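2-oxoadipate dioxygenase/decarboxylase (Pseudomonas putida, PDB 6W1G) catalyses the iron(II)-dependent decarboxylation and hydroxylation of 2-oxoadipate to D-2-hydroxyglutarate, a step of D-lysine catabolism. Local coordinates at residues A179-F182 with V183-L187; L162-I165 with A166-E169; R86-A89 with V90-M93; S21-Y24 with K25-P29; H117-S120 with L121-P125. All coordinates share one frame; numbering follows the deposited sequence.

In the fold
Along the chain the contacts run in series: interaction 4 on helix 9-27, interaction 3 at the end of helix 78-90, interaction 5 on helix 118-123, interaction 2 on helix 159-171 and interaction 1 on helix 176-188. Interactions 1, 2 and 3 form one cluster, their centres 11 to 12 Å apart, with F182 of interaction 1 touching both others and a salt bridge from E169 to R86 tying interaction 2 to interaction 3. Interaction 4, about 17 Å centre to centre from interaction 1, meets it where M23 packs on L187. Interaction 5 touches none of the others. The cluster is helical packing beside the five-stranded mixed sheet; interaction 4 comes closest to the metal ligands.

Interaction 1. Residues A179-F182 with V183-L187; sequences AETF and VQEAL
E180 and Q184, one turn apart on helix 176-188, join through their side chains: NE2 of Q184 donates to OE2 of E180 at 3.1 Å. The carboxylate oxygen lies almost in the plane of the amide and is approached nearly along its own C-O axis, although the two flat groups are turned 32° against each other. Both chains bend at chi2 to meet; E180 starts with CG anti to its backbone N (chi1 -171°), which sends it alongside the following turn, and its OE2 rests 3.3 Å from CG of Q184. On another side of the helix, CB of A186 lies over one face of the F182 ring, toward the rim, 4.3 Å from CZ. CD2 of the same ring is 4.3 Å from CG2 of V183. Regular i to i+4 backbone bonds run beneath, among them A186 N to F182 O at 2.8 Å. L87, V90 and I165 of two other helices pack on F182, while V183 faces I12 of helix 9-27. The helix is thus amphipathic, its apolar side buried. The E180-Q184 bond probably fixes both polar ends in rotation but, given by a neutral amide, leaves the carboxylate charge uncompensated by Q184.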
loop_
_atom_site.group_PDB
_atom_site.type_symbol
_atom_site.label_atom_id
_atom_site.label_comp_id
_atom_site.label_asym_id
_atom_site.label_seq_id
_atom_site.Cartn_x
_atom_site.Cartn_y
_atom_site.Cartn_z
ATOM N N ALA A 179 6.773 -11.333 -21.227
ATOM C CA ALA A 179 6.630 -10.669 -19.936
ATOM C C ALA A 179 7.578 -9.488 -19.816
ATOM O O ALA A 179 7.220 -8.447 -19.248
ATOM C CB ALA A 179 6.850 -11.650 -18.794
ATOM N N GLU A 180 8.829 -9.645 -20.279
ATOM C CA GLU A 180 9.768 -8.527 -20.271
ATOM C C GLU A 180 9.271 -7.368 -21.139
ATOM O O GLU A 180 9.327 -6.200 -20.731
ATOM C CB GLU A 180 11.168 -8.946 -20.679
ATOM C CG GLU A 180 12.161 -7.778 -20.442
ATOM C CD GLU A 180 11.915 -7.046 -19.100
ATOM O OE1 GLU A 180 11.992 -7.717 -18.051
ATOM O OE2 GLU A 180 11.619 -5.826 -19.092
ATOM N N THR A 181 8.737 -7.672 -22.331
ATOM C CA THR A 181 8.180 -6.624 -23.167
ATOM C C THR A 181 7.009 -5.959 -22.463
ATOM O O THR A 181 6.870 -4.728 -22.475
ATOM C CB THR A 181 7.757 -7.193 -24.518
ATOM O OG1 THR A 181 8.886 -7.822 -25.131
ATOM C CG2 THR A 181 7.182 -6.108 -25.431
ATOM N N PHE A 182 6.151 -6.767 -21.854
ATOM C CA PHE A 182 5.015 -6.237 -21.100
ATOM C C PHE A 182 5.457 -5.243 -20.020
ATOM O O PHE A 182 4.849 -4.180 -19.856
ATOM C CB PHE A 182 4.179 -7.387 -20.495
ATOM C CG PHE A 182 3.130 -6.908 -19.548
ATOM C CD1 PHE A 182 1.925 -6.391 -19.990
ATOM C CD2 PHE A 182 3.410 -6.881 -18.191
ATOM C CE1 PHE A 182 1.018 -5.906 -19.036
ATOM C CE2 PHE A 182 2.500 -6.427 -17.286
ATOM C CZ PHE A 182 1.326 -5.934 -17.710
ATOM N N VAL A 183 6.485 -5.614 -19.230
ATOM C CA VAL A 183 6.920 -4.728 -18.161
ATOM C C VAL A 183 7.368 -3.405 -18.737
ATOM O O VAL A 183 7.007 -2.345 -18.229
ATOM C CB VAL A 183 8.014 -5.426 -17.329
ATOM C CG1 VAL A 183 8.732 -4.416 -16.456
ATOM C CG2 VAL A 183 7.379 -6.538 -16.486
ATOM N N GLN A 184 8.132 -3.455 -19.823
ATOM C CA GLN A 184 8.625 -2.207 -20.382
ATOM C C GLN A 184 7.496 -1.359 -20.950
ATOM O O GLN A 184 7.509 -0.119 -20.824
ATOM C CB GLN A 184 9.678 -2.511 -21.419
ATOM C CG GLN A 184 11.009 -3.003 -20.768
ATOM C CD GLN A 184 11.599 -2.148 -19.582
ATOM O OE1 GLN A 184 11.707 -0.908 -19.651
ATOM N NE2 GLN A 184 11.965 -2.831 -18.491
ATOM N N GLU A 185 6.537 -1.999 -21.618
ATOM C CA GLU A 185 5.438 -1.245 -22.189
ATOM C C GLU A 185 4.534 -0.681 -21.128
ATOM O O GLU A 185 4.056 0.450 -21.241
ATOM C CB GLU A 185 4.678 -2.123 -23.176
ATOM C CG GLU A 185 5.448 -2.474 -24.404
ATOM C CD GLU A 185 5.727 -1.287 -25.341
ATOM O OE1 GLU A 185 4.991 -0.279 -25.306
ATOM O OE2 GLU A 185 6.678 -1.397 -26.148
ATOM N N ALA A 186 4.250 -1.473 -20.108
ATOM C CA ALA A 186 3.429 -0.989 -18.999
ATOM C C ALA A 186 4.075 0.191 -18.300
ATOM O O ALA A 186 3.391 1.123 -17.882
ATOM C CB ALA A 186 3.218 -2.104 -17.989
ATOM N N LEU A 187 5.398 0.153 -18.148
ATOM C CA LEU A 187 6.082 1.214 -17.434
ATOM C C LEU A 187 5.884 2.561 -18.104
ATOM O O LEU A 187 5.842 3.587 -17.421
ATOM C CB LEU A 187 7.560 0.860 -17.392
ATOM C CG LEU A 187 8.462 1.541 -16.376
ATOM C CD1 LEU A 187 8.018 1.203 -15.006
ATOM C CD2 LEU A 187 9.892 1.087 -16.623
#

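Interaction 2. Residues L162-I165 with A166-E169; sequences LELI and AQCE
From L162 to E169 the backbone is regular alpha-helix, with I165 O receiving E169 N at 3.0 Å and L164 O receiving C168 N at 2.9 Å as parts of one i to i+4 series. This is the middle of helix 159-171, whose following helix, 176-188, packs against it through L164 and I165. The side chains of I165 and E169 run side by side in the same direction. The CG2 branch of I165 stands beside its own carbonyl carbon, on the side of the next turn, where it meets OE2 of E169 at 3.5 Å. E169 is extended beyond CG, and its carboxylate passes the isoleucine branch to form a salt bridge with R86 of helix 78-90; the methyl therefore lies against the flank of an ionic pair. L164 and Q167 also lie side by side, pointing the same way, with CD2 of the leucine 3.8 Å from OE1 of the amide. The NE2 end of that amide is held by D178, so one side chain both lies beside L164 and reaches the next helix. C168 packs on V90 of helix 78-90 and on L174. Nearer the backbone, CB of Q167 sits 3.4 Å from E163 O, and CG of E169 comes to 3.3 Å from I165 O, the carbonyl that its own N-H engages.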
loop_
_atom_site.group_PDB
_atom_site.type_symbol
_atom_site.label_atom_id
_atom_site.label_comp_id
_atom_site.label_asym_id
_atom_site.label_seq_id
_atom_site.Cartn_x
_atom_site.Cartn_y
_atom_site.Cartn_z
ATOM N N LEU A 162 -1.524 -2.973 -24.576
ATOM C CA LEU A 162 -2.881 -3.479 -24.727
ATOM C C LEU A 162 -2.893 -4.830 -25.436
ATOM O O LEU A 162 -3.644 -5.733 -25.058
ATOM C CB LEU A 162 -3.736 -2.450 -25.463
ATOM C CG LEU A 162 -3.942 -1.140 -24.713
ATOM C CD1 LEU A 162 -4.663 -0.149 -25.623
ATOM C CD2 LEU A 162 -4.694 -1.349 -23.402
ATOM N N GLU A 163 -2.018 -5.000 -26.437
ATOM C CA GLU A 163 -1.928 -6.279 -27.126
ATOM C C GLU A 163 -1.509 -7.380 -26.169
ATOM O O GLU A 163 -2.043 -8.493 -26.213
ATOM C CB GLU A 163 -0.920 -6.182 -28.268
ATOM C CG GLU A 163 -1.372 -5.363 -29.434
ATOM C CD GLU A 163 -0.290 -5.082 -30.441
ATOM O OE1 GLU A 163 0.900 -5.481 -30.295
ATOM O OE2 GLU A 163 -0.630 -4.398 -31.424
ATOM N N LEU A 164 -0.505 -7.096 -25.316
ATOM C CA LEU A 164 0.015 -8.143 -24.448
ATOM C C LEU A 164 -0.954 -8.460 -23.315
ATOM O O LEU A 164 -1.043 -9.626 -22.903
ATOM C CB LEU A 164 1.381 -7.729 -23.916
ATOM C CG LEU A 164 2.494 -7.802 -24.961
ATOM C CD1 LEU A 164 3.739 -7.027 -24.511
ATOM C CD2 LEU A 164 2.856 -9.268 -25.215
ATOM N N ILE A 165 -1.733 -7.489 -22.845
ATOM C CA ILE A 165 -2.812 -7.755 -21.890
ATOM C C ILE A 165 -3.831 -8.711 -22.504
ATOM O O ILE A 165 -4.226 -9.730 -21.915
ATOM C CB ILE A 165 -3.481 -6.457 -21.438
ATOM C CG1 ILE A 165 -2.496 -5.596 -20.634
ATOM C CG2 ILE A 165 -4.699 -6.738 -20.598
ATOM C CD1 ILE A 165 -2.967 -4.184 -20.407
ATOM N N ALA A 166 -4.245 -8.421 -23.743
ATOM C CA ALA A 166 -5.227 -9.272 -24.424
ATOM C C ALA A 166 -4.666 -10.669 -24.654
ATOM O O ALA A 166 -5.377 -11.681 -24.501
ATOM C CB ALA A 166 -5.677 -8.607 -25.721
ATOM N N GLN A 167 -3.403 -10.744 -25.071
ATOM C CA GLN A 167 -2.744 -12.021 -25.292
ATOM C C GLN A 167 -2.686 -12.841 -24.010
ATOM O O GLN A 167 -2.991 -14.058 -24.003
ATOM C CB GLN A 167 -1.351 -11.787 -25.830
ATOM C CG GLN A 167 -0.611 -13.047 -26.138
ATOM C CD GLN A 167 0.804 -12.779 -26.603
ATOM O OE1 GLN A 167 1.047 -11.859 -27.393
ATOM N NE2 GLN A 167 1.724 -13.604 -26.182
ATOM N N CYS A 168 -2.308 -12.201 -22.902
ATOM C CA CYS A 168 -2.232 -12.887 -21.617
ATOM C C CYS A 168 -3.580 -13.491 -21.268
ATOM O O CYS A 168 -3.670 -14.642 -20.823
ATOM C CB CYS A 168 -1.758 -11.909 -20.546
ATOM S SG CYS A 168 -1.497 -12.640 -18.972
ATOM N N GLU A 169 -4.651 -12.698 -21.439
ATOM C CA GLU A 169 -5.990 -13.184 -21.084
ATOM C C GLU A 169 -6.389 -14.366 -21.956
ATOM O O GLU A 169 -6.934 -15.358 -21.457
ATOM C CB GLU A 169 -6.996 -12.052 -21.218
ATOM C CG GLU A 169 -6.801 -10.954 -20.243
ATOM C CD GLU A 169 -7.530 -9.647 -20.557
ATOM O OE1 GLU A 169 -8.139 -9.536 -21.644
ATOM O OE2 GLU A 169 -7.493 -8.722 -19.730
#

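Interaction 3. Residues R86-A89 with V90-M93; sequences RLFA and VMGM
M93 folds back on F88 from just beyond the end of helix 78-90. Its CB lies 3.4 Å from F88 O and 3.9 Å from F88 CB; CG continues past the same carbonyl. SD then comes to 4.0 Å from CD1 of the ring, a Met-aromatic contact in which the sulfur stands 51° off the ring normal, and CE stays beside the same ring carbon. A bend at chi3 (74°) keeps this methyl close to the phenylalanine. M91 reaches the ring differently: its CE lies at the edge, near the ring plane, 3.8 Å from CD1, and also touches CD2 of L87. Both methionines therefore converge on CD1 of F88. A Schellman motif at the helix end folds the chain back and places M93 here. M93 N donates to F88 O at 3.0 Å and G92 N to A89 O, while G92, with positive phi, is the C-prime residue that lets the chain turn off the helix. F88 O accepts a further bond from M91 N, the two donors lying on opposite faces of its carbonyl plane. In the fold, the F88 ring leans on V128 and T130 of strand 127-133 and meets F113, M93 also packs on V128, and M91 packs on I12 and F16 of helix 9-27 and on F182 of helix 176-188, so this helix end is wedged between the mixed sheet and its covering helices.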
loop_
_atom_site.group_PDB
_atom_site.type_symbol
_atom_site.label_atom_id
_atom_site.label_comp_id
_atom_site.label_asym_id
_atom_site.label_seq_id
_atom_site.Cartn_x
_atom_site.Cartn_y
_atom_site.Cartn_z
ATOM N N ARG A 86 -7.063 -4.595 -15.730
ATOM C CA ARG A 86 -6.611 -5.682 -16.601
ATOM C C ARG A 86 -5.092 -5.746 -16.683
ATOM O O ARG A 86 -4.502 -6.816 -16.723
ATOM C CB ARG A 86 -7.208 -5.538 -18.002
ATOM C CG ARG A 86 -8.708 -5.673 -18.018
ATOM C CD ARG A 86 -9.255 -5.299 -19.402
ATOM N NE ARG A 86 -8.750 -6.187 -20.444
ATOM C CZ ARG A 86 -8.301 -5.799 -21.624
ATOM N NH1 ARG A 86 -8.276 -4.507 -21.959
ATOM N NH2 ARG A 86 -7.853 -6.719 -22.472
ATOM N N LEU A 87 -4.439 -4.579 -16.756
ATOM C CA LEU A 87 -2.989 -4.500 -16.743
ATOM C C LEU A 87 -2.418 -5.138 -15.484
ATOM O O LEU A 87 -1.494 -5.964 -15.541
ATOM C CB LEU A 87 -2.578 -3.023 -16.856
ATOM C CG LEU A 87 -1.106 -2.703 -17.033
ATOM C CD1 LEU A 87 -0.919 -1.373 -17.777
ATOM C CD2 LEU A 87 -0.392 -2.677 -15.703
ATOM N N PHE A 88 -2.959 -4.754 -14.332
ATOM C CA PHE A 88 -2.455 -5.290 -13.083
ATOM C C PHE A 88 -2.782 -6.767 -12.894
ATOM O O PHE A 88 -2.014 -7.473 -12.234
ATOM C CB PHE A 88 -2.970 -4.436 -11.915
ATOM C CG PHE A 88 -2.372 -3.070 -11.813
ATOM C CD1 PHE A 88 -1.035 -2.874 -11.966
ATOM C CD2 PHE A 88 -3.174 -1.980 -11.507
ATOM C CE1 PHE A 88 -0.493 -1.603 -11.837
ATOM C CE2 PHE A 88 -2.639 -0.750 -11.396
ATOM C CZ PHE A 88 -1.310 -0.558 -11.575
ATOM N N ALA A 89 -3.851 -7.248 -13.496
ATOM C CA ALA A 89 -4.171 -8.664 -13.402
ATOM C C ALA A 89 -3.117 -9.533 -14.084
ATOM O O ALA A 89 -2.890 -10.658 -13.643
ATOM C CB ALA A 89 -5.566 -8.931 -13.996
ATOM N N VAL A 90 -2.429 -9.021 -15.110
ATOM C CA VAL A 90 -1.313 -9.755 -15.725
ATOM C C VAL A 90 -0.275 -10.100 -14.679
ATOM O O VAL A 90 0.413 -11.122 -14.754
ATOM C CB VAL A 90 -0.690 -8.923 -16.875
ATOM C CG1 VAL A 90 0.562 -9.604 -17.402
ATOM C CG2 VAL A 90 -1.723 -8.734 -17.965
ATOM N N MET A 91 -0.119 -9.220 -13.690
ATOM C CA MET A 91 0.853 -9.358 -12.613
ATOM C C MET A 91 0.249 -9.900 -11.327
ATOM O O MET A 91 0.832 -9.710 -10.251
ATOM C CB MET A 91 1.515 -8.010 -12.373
ATOM C CG MET A 91 2.231 -7.531 -13.598
ATOM S SD MET A 91 3.155 -6.027 -13.400
ATOM C CE MET A 91 1.930 -4.945 -13.246
ATOM N N GLY A 92 -0.910 -10.556 -11.408
ATOM C CA GLY A 92 -1.451 -11.176 -10.236
ATOM C C GLY A 92 -1.975 -10.207 -9.195
ATOM O O GLY A 92 -2.086 -10.587 -8.020
ATOM N N MET A 93 -2.293 -8.976 -9.597
ATOM C CA MET A 93 -2.732 -7.952 -8.660
ATOM C C MET A 93 -4.210 -7.743 -8.846
ATOM O O MET A 93 -4.641 -7.479 -9.980
ATOM C CB MET A 93 -1.958 -6.662 -8.939
ATOM C CG MET A 93 -0.480 -6.826 -8.670
ATOM S SD MET A 93 0.584 -5.540 -9.407
ATOM C CE MET A 93 0.179 -4.230 -8.288
#

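Interaction 4. Residues S21-Y24 with K25-P29; sequences SLMY and KQEVP
The Y24 ring carries V28 over one face, while the ring of Y31 from the next helix meets it edge-to-face. CB of V28 stands 4.2 Å from the ring centroid and 17° off the normal, a CH-pi contact displaced toward the rim. Its CG2 reaches CE1 at 3.6 Å, whereas CG1 lies near OH, so the valine spreads over one face at the phenolic end. Y24 keeps CG beside its own carbonyl carbon (chi1 -174°), which carries the ring along the helix to the turn that holds V28. That turn closes helix 9-27: V28 N gives a 2.7 Å bond to Y24 O, nearly in line with the carbonyl though bent at the hydrogen (139°), and V28 itself is the first residue to leave helical geometry. The E27 carboxylate is held from outside, by a salt bridge to R291 and by W192 N. An alanine in place of Y24 is likely to leave V28 without the ring beneath it and Y31 without its aromatic partner, opening a gap near H226, a metal ligand whose side chain is about 5 Å from that of the tyrosine. The Y24-V28 contact thus packs the end of the helix on itself, while R291, in salt bridge with E27 and touched by Y24 and V28, joins it to strand 288-298.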
loop_
_atom_site.group_PDB
_atom_site.type_symbol
_atom_site.label_atom_id
_atom_site.label_comp_id
_atom_site.label_asym_id
_atom_site.label_seq_id
_atom_site.Cartn_x
_atom_site.Cartn_y
_atom_site.Cartn_z
ATOM N N SER A 21 10.921 1.087 -9.627
ATOM C CA SER A 21 11.824 1.711 -8.671
ATOM C C SER A 21 13.025 2.329 -9.364
ATOM O O SER A 21 13.431 3.449 -9.059
ATOM C CB SER A 21 12.240 0.675 -7.630
ATOM O OG SER A 21 13.008 1.286 -6.605
ATOM N N LEU A 22 13.618 1.611 -10.306
ATOM C CA LEU A 22 14.752 2.181 -11.021
ATOM C C LEU A 22 14.342 3.410 -11.827
ATOM O O LEU A 22 15.079 4.399 -11.888
ATOM C CB LEU A 22 15.355 1.113 -11.928
ATOM C CG LEU A 22 16.081 0.078 -11.058
ATOM C CD1 LEU A 22 16.826 -0.828 -12.003
ATOM C CD2 LEU A 22 17.035 0.578 -9.964
ATOM N N MET A 23 13.186 3.361 -12.486
ATOM C CA MET A 23 12.734 4.503 -13.272
ATOM C C MET A 23 12.494 5.709 -12.376
ATOM O O MET A 23 12.937 6.833 -12.682
ATOM C CB MET A 23 11.435 4.146 -14.003
ATOM C CG MET A 23 10.806 5.316 -14.729
ATOM S SD MET A 23 9.325 4.918 -15.663
ATOM C CE MET A 23 8.134 4.855 -14.329
ATOM N N TYR A 24 11.802 5.499 -11.259
ATOM C CA TYR A 24 11.486 6.579 -10.345
ATOM C C TYR A 24 12.757 7.176 -9.746
ATOM O O TYR A 24 12.854 8.393 -9.576
ATOM C CB TYR A 24 10.492 6.076 -9.282
ATOM C CG TYR A 24 9.981 7.143 -8.359
ATOM C CD1 TYR A 24 9.157 8.176 -8.819
ATOM C CD2 TYR A 24 10.319 7.135 -7.038
ATOM C CE1 TYR A 24 8.689 9.136 -7.965
ATOM C CE2 TYR A 24 9.878 8.124 -6.184
ATOM C CZ TYR A 24 9.063 9.117 -6.648
ATOM O OH TYR A 24 8.617 10.068 -5.786
ATOM N N LYS A 25 13.726 6.331 -9.429
ATOM C CA LYS A 25 14.981 6.830 -8.873
ATOM C C LYS A 25 15.683 7.745 -9.865
ATOM O O LYS A 25 16.264 8.743 -9.462
ATOM C CB LYS A 25 15.845 5.649 -8.482
ATOM C CG LYS A 25 17.160 6.064 -7.845
ATOM C CD LYS A 25 17.972 4.859 -7.406
ATOM C CE LYS A 25 19.400 5.272 -7.081
ATOM N NZ LYS A 25 20.224 4.212 -6.430
ATOM N N GLN A 26 15.643 7.430 -11.152
ATOM C CA GLN A 26 16.210 8.303 -12.169
ATOM C C GLN A 26 15.454 9.633 -12.225
ATOM O O GLN A 26 16.068 10.696 -12.372
ATOM C CB GLN A 26 16.196 7.549 -13.499
ATOM C CG GLN A 26 16.536 8.414 -14.695
ATOM C CD GLN A 26 15.305 9.090 -15.328
ATOM O OE1 GLN A 26 15.293 10.303 -15.550
ATOM N NE2 GLN A 26 14.261 8.291 -15.618
ATOM N N GLU A 27 14.155 9.588 -12.119
ATOM C CA GLU A 27 13.343 10.798 -12.160
ATOM C C GLU A 27 13.506 11.646 -10.906
ATOM O O GLU A 27 13.435 12.881 -10.980
ATOM C CB GLU A 27 11.865 10.440 -12.330
ATOM C CG GLU A 27 11.518 9.813 -13.673
ATOM C CD GLU A 27 10.029 9.531 -13.850
ATOM O OE1 GLU A 27 9.250 9.751 -12.906
ATOM O OE2 GLU A 27 9.634 9.122 -14.971
ATOM N N VAL A 28 13.647 11.010 -9.745
ATOM C CA VAL A 28 13.580 11.643 -8.436
ATOM C C VAL A 28 14.769 11.153 -7.614
ATOM O O VAL A 28 14.655 10.194 -6.816
ATOM C CB VAL A 28 12.233 11.351 -7.742
ATOM C CG1 VAL A 28 12.133 12.013 -6.401
ATOM C CG2 VAL A 28 11.075 11.787 -8.626
ATOM N N PRO A 29 15.931 11.810 -7.721
ATOM C CA PRO A 29 17.145 11.281 -7.055
ATOM C C PRO A 29 17.003 11.120 -5.554
ATOM O O PRO A 29 17.622 10.210 -4.982
ATOM C CB PRO A 29 18.210 12.324 -7.416
ATOM C CG PRO A 29 17.750 12.964 -8.598
ATOM C CD PRO A 29 16.244 12.869 -8.686
#

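Interaction 5. Residues H117-S120 with L121-P125; sequences HEQS and LHVSP
L121 lies over the carbonyl of H117 in the first turn of helix 118-123, a short helix between strands 108-114 and 127-133 that H117 opens as N-cap. The capping hydrogen bond runs from Q119 N to ND1 of H117, 2.9 Å long and in the imidazole plane; CG anti to the backbone N (chi1 -176°) brings the ring forward, so that ND1 meets that N-H at the ring edge. OE2 of E118 sits above one face of the same ring, toward the rim, while OE1 pairs with R450. Among the backbone bonds, L121 N to H117 O is nearly straight, at 170°, and S124 N to S120 O closes the last turn. L121 packs CG and CD1 against H117 O, at 3.3 and 3.5 Å, a van der Waals contact on a polar atom already bonded to L121 N. An alanine here would probably leave that carbonyl uncovered by the leucine branches and open a gap against A115 and R64. The Q119 amide likewise lies across H122 and V123, its plane 47° from the imidazole of H122. NE2 of Q119 ends 3.8 Å from CG2 of V123 and 4.0 Å from CD2 of H122.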
loop_
_atom_site.group_PDB
_atom_site.type_symbol
_atom_site.label_atom_id
_atom_site.label_comp_id
_atom_site.label_asym_id
_atom_site.label_seq_id
_atom_site.Cartn_x
_atom_site.Cartn_y
_atom_site.Cartn_z
ATOM N N HIS A 117 -2.604 -13.650 -1.526
ATOM C CA HIS A 117 -2.255 -14.856 -0.797
ATOM C C HIS A 117 -0.845 -14.650 -0.262
ATOM O O HIS A 117 0.011 -14.122 -0.994
ATOM C CB HIS A 117 -2.315 -16.027 -1.746
ATOM C CG HIS A 117 -2.080 -17.352 -1.150
ATOM N ND1 HIS A 117 -0.839 -17.775 -0.721
ATOM C CD2 HIS A 117 -2.905 -18.418 -1.018
ATOM C CE1 HIS A 117 -0.916 -19.040 -0.353
ATOM N NE2 HIS A 117 -2.159 -19.455 -0.529
ATOM N N GLU A 118 -0.596 -15.094 0.966
ATOM C CA GLU A 118 0.714 -14.907 1.584
ATOM C C GLU A 118 1.872 -15.433 0.769
ATOM O O GLU A 118 2.955 -14.847 0.820
ATOM C CB GLU A 118 0.745 -15.530 2.981
ATOM C CG GLU A 118 0.411 -17.024 3.053
ATOM C CD GLU A 118 -1.082 -17.358 3.048
ATOM O OE1 GLU A 118 -1.929 -16.470 2.978
ATOM O OE2 GLU A 118 -1.417 -18.565 3.071
ATOM N N GLN A 119 1.709 -16.527 0.029
ATOM C CA GLN A 119 2.839 -17.024 -0.744
ATOM C C GLN A 119 3.121 -16.110 -1.935
ATOM O O GLN A 119 4.267 -15.884 -2.296
ATOM C CB GLN A 119 2.599 -18.445 -1.225
ATOM C CG GLN A 119 3.773 -19.016 -2.064
ATOM C CD GLN A 119 5.173 -18.815 -1.442
ATOM O OE1 GLN A 119 5.360 -18.992 -0.238
ATOM N NE2 GLN A 119 6.168 -18.458 -2.285
ATOM N N SER A 120 2.081 -15.599 -2.567
ATOM C CA SER A 120 2.260 -14.625 -3.644
ATOM C C SER A 120 2.915 -13.357 -3.113
ATOM O O SER A 120 3.844 -12.811 -3.734
ATOM C CB SER A 120 0.931 -14.256 -4.271
ATOM O OG SER A 120 0.157 -15.378 -4.604
ATOM N N LEU A 121 2.409 -12.860 -1.971
ATOM C CA LEU A 121 2.934 -11.660 -1.338
ATOM C C LEU A 121 4.394 -11.846 -0.982
ATOM O O LEU A 121 5.172 -10.889 -1.001
ATOM C CB LEU A 121 2.081 -11.332 -0.123
ATOM C CG LEU A 121 0.676 -10.889 -0.452
ATOM C CD1 LEU A 121 -0.302 -11.029 0.693
ATOM C CD2 LEU A 121 0.696 -9.442 -0.921
ATOM N N HIS A 122 4.773 -13.063 -0.628
ATOM C CA HIS A 122 6.152 -13.352 -0.305
ATOM C C HIS A 122 7.052 -13.125 -1.485
ATOM O O HIS A 122 8.163 -12.614 -1.343
ATOM C CB HIS A 122 6.221 -14.783 0.192
ATOM C CG HIS A 122 7.584 -15.236 0.550
ATOM N ND1 HIS A 122 8.172 -14.919 1.752
ATOM C CD2 HIS A 122 8.498 -15.935 -0.159
ATOM C CE1 HIS A 122 9.368 -15.463 1.800
ATOM N NE2 HIS A 122 9.617 -16.042 0.645
ATOM N N VAL A 123 6.626 -13.573 -2.663
ATOM C CA VAL A 123 7.402 -13.360 -3.885
ATOM C C VAL A 123 7.468 -11.863 -4.223
ATOM O O VAL A 123 8.540 -11.344 -4.572
ATOM C CB VAL A 123 6.848 -14.179 -5.049
ATOM C CG1 VAL A 123 7.621 -13.852 -6.356
ATOM C CG2 VAL A 123 6.916 -15.653 -4.716
ATOM N N SER A 124 6.361 -11.155 -4.096
ATOM C CA SER A 124 6.358 -9.704 -4.234
ATOM C C SER A 124 5.132 -9.113 -3.583
ATOM O O SER A 124 4.001 -9.416 -4.025
ATOM C CB SER A 124 6.381 -9.241 -5.684
ATOM O OG SER A 124 6.275 -7.813 -5.724
ATOM N N PRO A 125 5.295 -8.207 -2.614
ATOM C CA PRO A 125 4.144 -7.569 -1.992
ATOM C C PRO A 125 3.813 -6.218 -2.615
ATOM O O PRO A 125 3.094 -5.403 -2.020
ATOM C CB PRO A 125 4.604 -7.373 -0.550
ATOM C CG PRO A 125 6.040 -7.045 -0.726
ATOM C CD PRO A 125 6.539 -7.953 -1.846
#